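Local atomic coordinates of type 3 secretion system regulator YopR (Yersinia pestis, PDB entry 1Z21), a protein that may regulate assembly of the type III secretion injectisome by controlling secretion or polymerization of the needle subunit YscF, and takes part in pathogenesis. Residues A[41-46]-A[94-99]. Residues are numbered along the deposited sequence; the frame is centred on the assembly and turned at random.
Sequences ARFGQH and PYLSEL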
loop_
_atom_site.group_PDB
_atom_site.type_symbol
_atom_site.label_atom_id
_atom_site.label_comp_id
_atom_site.label_asym_id
_atom_site.label_seq_id
_atom_site.Cartn_x
_atom_site.Cartn_y
_atom_site.Cartn_z
ATOM N N ALA A 41 1.412 6.595 9.825
ATOM C CA ALA A 41 1.761 6.505 11.241
ATOM C C ALA A 41 3.238 6.168 11.435
ATOM O O ALA A 41 3.831 6.571 12.430
ATOM C CB ALA A 41 0.894 5.473 11.940
ATOM N N ARG A 42 3.831 5.434 10.496
ATOM C CA ARG A 42 5.261 5.098 10.564
ATOM C C ARG A 42 6.166 6.134 9.894
ATOM O O ARG A 42 7.293 6.335 10.332
ATOM C CB ARG A 42 5.523 3.737 9.915
ATOM C CG ARG A 42 4.775 2.585 10.566
ATOM C CD ARG A 42 5.540 2.035 11.760
ATOM N NE ARG A 42 6.687 1.230 11.352
ATOM C CZ ARG A 42 6.722 -0.098 11.403
ATOM N NH2 ARG A 42 7.810 -0.747 11.010
ATOM N N PHE A 43 5.681 6.795 8.845
ATOM C CA PHE A 43 6.533 7.604 7.973
ATOM C C PHE A 43 6.038 9.028 7.715
ATOM O O PHE A 43 6.707 9.792 7.030
ATOM C CB PHE A 43 6.687 6.900 6.624
ATOM C CG PHE A 43 7.348 5.554 6.706
ATOM C CD1 PHE A 43 8.662 5.440 7.132
ATOM C CD2 PHE A 43 6.659 4.399 6.347
ATOM C CE1 PHE A 43 9.279 4.209 7.215
ATOM C CE2 PHE A 43 7.277 3.154 6.423
ATOM C CZ PHE A 43 8.587 3.061 6.851
ATOM N N GLY A 44 4.873 9.385 8.248
ATOM C CA GLY A 44 4.240 10.659 7.947
ATOM C C GLY A 44 5.010 11.876 8.438
ATOM O O GLY A 44 4.893 12.956 7.859
ATOM N N GLN A 45 5.776 11.697 9.511
ATOM C CA GLN A 45 6.618 12.752 10.072
ATOM C C GLN A 45 8.087 12.620 9.675
ATOM O O GLN A 45 8.940 13.334 10.207
ATOM C CD GLN A 45 7.059 13.937 13.767
ATOM O OE1 GLN A 45 5.996 13.648 14.314
ATOM N NE2 GLN A 45 8.028 14.204 14.636
ATOM N N HIS A 46 8.382 11.713 8.745
ATOM C CA HIS A 46 9.736 11.541 8.234
ATOM C C HIS A 46 9.974 12.551 7.137
ATOM O O HIS A 46 9.198 12.643 6.190
ATOM C CB HIS A 46 9.951 10.135 7.659
ATOM C CG HIS A 46 10.243 9.090 8.687
ATOM N ND1 HIS A 46 9.636 9.067 9.922
ATOM C CD2 HIS A 46 11.064 8.012 8.654
ATOM C CE1 HIS A 46 10.074 8.025 10.608
ATOM N NE2 HIS A 46 10.945 7.371 9.861
ATOM N N PRO A 94 6.937 13.586 0.530
ATOM C CA PRO A 94 7.844 13.019 -0.468
ATOM C C PRO A 94 8.629 11.827 0.068
ATOM O O PRO A 94 9.098 11.022 -0.727
ATOM C CB PRO A 94 8.775 14.184 -0.815
ATOM C CG PRO A 94 8.711 15.112 0.350
ATOM C CD PRO A 94 7.390 14.909 1.009
ATOM N N TYR A 95 8.755 11.724 1.385
ATOM C CA TYR A 95 9.470 10.624 2.001
ATOM C C TYR A 95 8.765 9.310 1.728
ATOM O O TYR A 95 9.379 8.385 1.208
ATOM C CB TYR A 95 9.594 10.837 3.505
ATOM C CG TYR A 95 10.615 9.959 4.177
ATOM C CD1 TYR A 95 11.879 10.451 4.478
ATOM C CD2 TYR A 95 10.316 8.640 4.535
ATOM C CE1 TYR A 95 12.822 9.659 5.103
ATOM C CE2 TYR A 95 11.255 7.837 5.169
ATOM C CZ TYR A 95 12.513 8.356 5.445
ATOM O OH TYR A 95 13.463 7.591 6.070
ATOM N N LEU A 96 7.480 9.236 2.070
ATOM C CA LEU A 96 6.709 8.000 1.881
ATOM C C LEU A 96 6.517 7.729 0.394
ATOM O O LEU A 96 6.584 6.588 -0.057
ATOM C CB LEU A 96 5.356 8.071 2.609
ATOM C CG LEU A 96 4.432 6.842 2.493
ATOM C CD1 LEU A 96 5.132 5.536 2.875
ATOM C CD2 LEU A 96 3.168 7.019 3.338
ATOM N N SER A 97 6.296 8.786 -0.373
ATOM C CA SER A 97 6.153 8.657 -1.809
ATOM C C SER A 97 7.401 8.050 -2.436
ATOM O O SER A 97 7.310 7.206 -3.319
ATOM C CB SER A 97 5.842 10.018 -2.420
ATOM O OG SER A 97 4.604 10.472 -1.924
ATOM N N GLU A 98 8.570 8.473 -1.959
ATOM C CA GLU A 98 9.842 7.990 -2.498
ATOM C C GLU A 98 10.073 6.536 -2.106
ATOM O O GLU A 98 10.525 5.734 -2.917
ATOM C CB GLU A 98 11.009 8.851 -2.012
ATOM C CG GLU A 98 12.388 8.347 -2.431
ATOM C CD GLU A 98 12.584 8.278 -3.932
ATOM O OE1 GLU A 98 11.770 8.852 -4.679
ATOM O OE2 GLU A 98 13.573 7.649 -4.373
ATOM N N LEU A 99 9.768 6.217 -0.855
ATOM C CA LEU A 99 9.811 4.844 -0.358
ATOM C C LEU A 99 8.970 3.911 -1.214
ATOM O O LEU A 99 9.395 2.813 -1.562
ATOM C CB LEU A 99 9.243 4.791 1.060
ATOM C CG LEU A 99 10.061 4.184 2.175
ATOM C CD1 LEU A 99 11.509 4.668 2.113
ATOM C CD2 LEU A 99 9.394 4.583 3.487
HETATM O O HOH W 1 9.458 14.276 3.466
#
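Leu-99, whose branched end supplies a methyl, sets CD2 almost squarely over the centre of the Phe-43 ring, 3.6 Å from the centroid and 5° off the normal, a CH-pi contact. A flat phenyl suits this buried place because its broad face accepts a methyl while its ring carbons meet other apolar groups obliquely: CD2 of Phe-43 lies 4.0 Å from CD1 of Leu-96, and CD1 of Phe-43 lies near CE2 of Tyr-95. On the opposite face Arg-42 CB rests off-centre, toward the rim.

Tyr-95 carries the second half. With CG anti to the backbone N (chi1 -165°), its ring reaches partly exposed His-46, whose CB sits 3.4 Å from the ring centroid, over the face. The imidazole turns its edge to that face in an offset edge-to-face pair, planes at 75°, with CD2 of His-46 3.5 Å from CZ of Tyr-95.

Packing gives way to solvent beside this pair, where a water donates to His-46 O and only weakly accepts from Tyr-95 N. Tyrosine suits its place by joining an aromatic face for His-46 to a hydroxyl hydrogen-bonded to Asp-55. The end of helix 25-43 and the type I turn from Phe-43 to His-46 pack on the start of helix 94-107, with helix 52-66 touching Phe-43 and Leu-99 in the five-helix core domain.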